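Side-chain contacts in Mono(ADP-ribosyl)transferase SpvB (Salmonella typhimurium, PDB 2GWM), which probably transfers ADP-ribose from NAD(+) to an arginine of host actin, which blocks filament assembly and breaks down the cytoskeleton: residues L8-Y11 / S12-Y16; S58-I61 / N62-E66. All coordinates share one frame; numbering follows the deposited sequence.

Contact 1. Residues L8-Y11 / S12-Y16; sequences LRYY and SAQGY
Q14 lays its side chain flat over one face of the Y10 ring: the amide plane runs nearly parallel to the ring, 12° apart, and Q14 CG makes the CH-pi contact. Q14 CG stands 3.6 Å from the ring centroid, nearer the ring's margin than its centre, and Q14 CD comes to 3.3 Å from Y10 CE1. Q14 CG sits between its own backbone N and carbonyl carbon (chi1 59°), and the chain then runs extended, which carries the amide back over the tyrosine. The phenol oxygen of Y10 is hydrogen-bonded to T36 OG1, which ties down the far end of the ring.

Y11 makes a second CH-pi contact, with Y16. Y16 CB lies over one face of the Y11 ring, 3.8 Å from its centroid, and the Y16 side chain runs roughly perpendicular to that of Y11. A chi1 of 71° turns the Y16 ring off the Y11 face, and its edge meets a carbonyl instead, with Y16 CD2 3.2 Å from Y11 O. The hydroxyl of Y11 binds N20, while its ring meets F109.

The wider turn matches the five-residue spacing of the Y11-Y16 pair. S12 and A13 still bond four residues back, but Y10 O accepts from both Q14 N (2.8 Å) and G15 N (2.9 Å), and Y16 N bonds to Y11 O. These i-to-i+5 bonds define a pi-type turn. S12 OG is hydrogen-bonded to the backbone N of H142, and the side chain of S12 comes within about 5 Å of that of E148, a predicted active-site residue. The arrangement is thus a pi bulge within helix 3-24, beside the predicted catalytic site of the mono-ADP-ribosyltransferase domain.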
loop_
_atom_site.group_PDB
_atom_site.type_symbol
_atom_site.label_atom_id
_atom_site.label_comp_id
_atom_site.label_asym_id
_atom_site.label_seq_id
_atom_site.Cartn_x
_atom_site.Cartn_y
_atom_site.Cartn_z
ATOM N N LEU A 8 0.503 -11.192 -9.705
ATOM C CA LEU A 8 0.262 -10.681 -8.358
ATOM C C LEU A 8 1.075 -11.400 -7.314
ATOM O O LEU A 8 1.615 -10.780 -6.362
ATOM C CB LEU A 8 -1.239 -10.791 -8.034
ATOM C CG LEU A 8 -1.664 -10.341 -6.596
ATOM C CD1 LEU A 8 -1.290 -8.891 -6.380
ATOM C CD2 LEU A 8 -3.152 -10.548 -6.492
ATOM N N ARG A 9 1.201 -12.712 -7.427
ATOM C CA ARG A 9 2.094 -13.459 -6.525
ATOM C C ARG A 9 3.513 -12.920 -6.595
ATOM O O ARG A 9 4.162 -12.715 -5.572
ATOM C CB ARG A 9 2.087 -14.957 -6.862
ATOM C CG ARG A 9 0.771 -15.690 -6.574
ATOM C CD ARG A 9 0.874 -17.200 -6.909
ATOM N NE ARG A 9 -0.341 -17.891 -6.527
ATOM C CZ ARG A 9 -0.660 -18.261 -5.279
ATOM N NH1 ARG A 9 0.165 -18.069 -4.245
ATOM N NH2 ARG A 9 -1.838 -18.854 -5.062
ATOM N N TYR A 10 4.000 -12.656 -7.808
ATOM C CA TYR A 10 5.348 -12.123 -7.978
ATOM C C TYR A 10 5.482 -10.727 -7.383
ATOM O O TYR A 10 6.470 -10.416 -6.746
ATOM C CB TYR A 10 5.684 -12.096 -9.476
ATOM C CG TYR A 10 7.057 -11.585 -9.734
ATOM C CD1 TYR A 10 8.136 -12.427 -9.746
ATOM C CD2 TYR A 10 7.276 -10.234 -9.978
ATOM C CE1 TYR A 10 9.394 -11.940 -9.968
ATOM C CE2 TYR A 10 8.531 -9.728 -10.174
ATOM C CZ TYR A 10 9.595 -10.588 -10.220
ATOM O OH TYR A 10 10.886 -10.150 -10.483
ATOM N N TYR A 11 4.501 -9.865 -7.614
ATOM C CA TYR A 11 4.404 -8.560 -6.972
ATOM C C TYR A 11 4.613 -8.714 -5.462
ATOM O O TYR A 11 5.408 -8.007 -4.868
ATOM C CB TYR A 11 3.010 -7.948 -7.241
ATOM C CG TYR A 11 2.838 -6.720 -6.400
ATOM C CD1 TYR A 11 3.276 -5.487 -6.836
ATOM C CD2 TYR A 11 2.268 -6.805 -5.146
ATOM C CE1 TYR A 11 3.160 -4.356 -6.006
ATOM C CE2 TYR A 11 2.179 -5.670 -4.320
ATOM C CZ TYR A 11 2.632 -4.476 -4.741
ATOM O OH TYR A 11 2.533 -3.375 -3.886
ATOM N N SER A 12 3.825 -9.590 -4.863
ATOM C CA SER A 12 3.884 -9.794 -3.403
ATOM C C SER A 12 5.280 -10.241 -2.937
ATOM O O SER A 12 5.780 -9.792 -1.915
ATOM C CB SER A 12 2.783 -10.777 -2.965
ATOM O OG SER A 12 2.872 -11.110 -1.586
ATOM N N ALA A 13 5.873 -11.163 -3.680
ATOM C CA ALA A 13 7.182 -11.694 -3.319
ATOM C C ALA A 13 8.297 -10.686 -3.481
ATOM O O ALA A 13 9.187 -10.574 -2.631
ATOM C CB ALA A 13 7.486 -12.859 -4.175
ATOM N N GLN A 14 8.282 -9.973 -4.598
ATOM C CA GLN A 14 9.414 -9.122 -4.936
ATOM C C GLN A 14 9.117 -7.941 -5.840
ATOM O O GLN A 14 9.855 -6.955 -5.785
ATOM C CB GLN A 14 10.514 -9.958 -5.575
ATOM C CG GLN A 14 10.077 -10.682 -6.825
ATOM C CD GLN A 14 11.111 -11.741 -7.163
ATOM O OE1 GLN A 14 12.232 -11.379 -7.410
ATOM N NE2 GLN A 14 10.762 -13.050 -7.065
ATOM N N GLY A 15 8.091 -8.003 -6.679
ATOM C CA GLY A 15 7.920 -6.963 -7.644
ATOM C C GLY A 15 7.551 -5.662 -7.000
ATOM O O GLY A 15 7.787 -4.606 -7.571
ATOM N N TYR A 16 6.969 -5.727 -5.801
ATOM C CA TYR A 16 6.556 -4.505 -5.108
ATOM C C TYR A 16 7.714 -3.542 -4.931
ATOM O O TYR A 16 7.503 -2.331 -4.965
ATOM C CB TYR A 16 5.954 -4.870 -3.731
ATOM C CG TYR A 16 6.950 -5.343 -2.731
ATOM C CD1 TYR A 16 7.694 -4.432 -2.003
ATOM C CD2 TYR A 16 7.261 -6.688 -2.603
ATOM C CE1 TYR A 16 8.657 -4.843 -1.154
ATOM C CE2 TYR A 16 8.246 -7.115 -1.775
ATOM C CZ TYR A 16 8.933 -6.176 -1.045
ATOM O OH TYR A 16 9.914 -6.635 -0.241
#

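Contact 2. Residues S58-I61 / N62-E66; sequences SVYI and NDIAE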
loop_
_atom_site.group_PDB
_atom_site.type_symbol
_atom_site.label_atom_id
_atom_site.label_comp_id
_atom_site.label_asym_id
_atom_site.label_seq_id
_atom_site.Cartn_x
_atom_site.Cartn_y
_atom_site.Cartn_z
ATOM N N SER A 58 3.615 -1.239 -18.312
ATOM C CA SER A 58 2.168 -1.095 -18.238
ATOM C C SER A 58 1.446 -2.395 -18.214
ATOM O O SER A 58 0.539 -2.609 -17.422
ATOM C CB SER A 58 1.657 -0.235 -19.401
ATOM O OG SER A 58 2.199 1.118 -19.334
ATOM N N VAL A 59 1.812 -3.302 -19.127
ATOM C CA VAL A 59 1.138 -4.567 -19.162
ATOM C C VAL A 59 1.346 -5.373 -17.846
ATOM O O VAL A 59 0.449 -6.030 -17.336
ATOM C CB VAL A 59 1.639 -5.428 -20.374
ATOM C CG1 VAL A 59 0.773 -6.674 -20.467
ATOM C CG2 VAL A 59 1.579 -4.645 -21.674
ATOM N N TYR A 60 2.572 -5.382 -17.361
ATOM C CA TYR A 60 2.953 -6.046 -16.126
ATOM C C TYR A 60 2.115 -5.515 -14.927
ATOM O O TYR A 60 1.512 -6.270 -14.196
ATOM C CB TYR A 60 4.428 -5.755 -15.964
ATOM C CG TYR A 60 5.075 -6.173 -14.653
ATOM C CD1 TYR A 60 4.778 -7.376 -14.021
ATOM C CD2 TYR A 60 5.929 -5.292 -14.025
ATOM C CE1 TYR A 60 5.380 -7.712 -12.811
ATOM C CE2 TYR A 60 6.537 -5.609 -12.814
ATOM C CZ TYR A 60 6.254 -6.823 -12.221
ATOM O OH TYR A 60 6.855 -7.107 -11.023
ATOM N N ILE A 61 2.067 -4.202 -14.797
ATOM C CA ILE A 61 1.267 -3.563 -13.741
ATOM C C ILE A 61 -0.192 -3.951 -13.910
ATOM O O ILE A 61 -0.895 -4.280 -12.943
ATOM C CB ILE A 61 1.446 -2.031 -13.798
ATOM C CG1 ILE A 61 2.871 -1.772 -13.320
ATOM C CG2 ILE A 61 0.499 -1.354 -12.858
ATOM C CD1 ILE A 61 3.345 -0.455 -13.680
ATOM N N ASN A 62 -0.701 -3.883 -15.139
ATOM C CA ASN A 62 -2.085 -4.209 -15.363
ATOM C C ASN A 62 -2.345 -5.661 -15.058
ATOM O O ASN A 62 -3.459 -6.000 -14.659
ATOM C CB ASN A 62 -2.457 -3.883 -16.802
ATOM C CG ASN A 62 -2.503 -2.381 -17.080
ATOM O OD1 ASN A 62 -2.741 -1.604 -16.145
ATOM N ND2 ASN A 62 -2.387 -1.974 -18.332
ATOM N N ASP A 63 -1.372 -6.552 -15.312
ATOM C CA ASP A 63 -1.597 -7.941 -14.967
ATOM C C ASP A 63 -1.775 -8.054 -13.443
ATOM O O ASP A 63 -2.586 -8.811 -13.000
ATOM C CB ASP A 63 -0.411 -8.800 -15.400
ATOM C CG ASP A 63 -0.565 -9.344 -16.826
ATOM O OD1 ASP A 63 -1.673 -9.400 -17.340
ATOM O OD2 ASP A 63 0.496 -9.754 -17.384
ATOM N N ILE A 64 -0.868 -7.445 -12.690
ATOM C CA ILE A 64 -0.952 -7.503 -11.236
ATOM C C ILE A 64 -2.286 -6.934 -10.751
ATOM O O ILE A 64 -2.947 -7.583 -9.911
ATOM C CB ILE A 64 0.199 -6.658 -10.616
ATOM C CG1 ILE A 64 1.585 -7.264 -10.938
ATOM C CG2 ILE A 64 -0.038 -6.575 -9.114
ATOM C CD1 ILE A 64 2.678 -6.300 -10.720
ATOM N N ALA A 65 -2.721 -5.791 -11.295
ATOM C CA ALA A 65 -3.961 -5.161 -10.874
ATOM C C ALA A 65 -5.148 -6.050 -11.198
ATOM O O ALA A 65 -6.135 -6.125 -10.459
ATOM C CB ALA A 65 -4.094 -3.817 -11.459
ATOM N N GLU A 66 -5.136 -6.673 -12.398
ATOM C CA GLU A 66 -6.246 -7.537 -12.785
ATOM C C GLU A 66 -6.263 -8.784 -11.903
ATOM O O GLU A 66 -7.357 -9.216 -11.513
ATOM C CB GLU A 66 -6.139 -7.907 -14.248
ATOM C CG GLU A 66 -7.138 -8.958 -14.678
ATOM C CD GLU A 66 -8.562 -8.567 -14.552
ATOM O OE1 GLU A 66 -8.818 -7.333 -14.556
ATOM O OE2 GLU A 66 -9.410 -9.513 -14.425
#
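One face of the Y60 ring carries I64 CD1, 3.7 Å above the ring plane and displaced from the ring centre. The methyl carbon is 4.0 Å from the centroid and 24° off the ring normal, which identifies a CH-pi contact; Y60 CE1 is its closest ring atom. The Y60 side chain also touches I19 and Y10 of helix 3-24 and T36 and L37 of helix 30-39.

This is an i-to-i+4 pair on a regular alpha-helix, 50-69, in the ADP-ribosyltransferase domain. Four consecutive backbone bonds, from N62, D63, I64 and A65 to the carbonyl four residues earlier, establish the regular winding. The I64 side chain reaches the ring because CG1 is anti to the carbonyl carbon (chi1 -65°) and CD1 continues nearly straight from it. Its buried neighbour I61, one turn back, joins it against F109.

Polar groups take other directions. D63 directs its carboxylate to two residues beyond this turn, OD1 to the amide of Q4 and OD2 to the hydroxyl of Y42, so both oxygens are held and the helix is tied to the N-terminal helix. N62, exposed, folds its amide back along the helix: ND2 lies 3.1 Å from S58 O, yet the angle is too poor for a hydrogen bond, and that carbonyl is bonded instead by N62 N at 2.9 Å.

Both contacts are turns of single helices, 3-24 and 50-69, and each is partly buried. They pack together: L8 and Y11 of contact 1 touch I64 CG2 of contact 2, and Y10 CE2 lies 3.2 Å from Y60 OH. Thus I64 serves two neighbours, its CD1 within its own helix and its CG2 across the interface. Both have an exposed side, Q14 and Y16 in contact 1, V59 and N62 in contact 2. Contact 1, with two CH-pi contacts and a pi-type turn, lies closer to predicted active-site residue E148; the I64 side chain of contact 2, where alpha geometry stays regular, is about 10 Å from that of E148, against about 5 Å for S12.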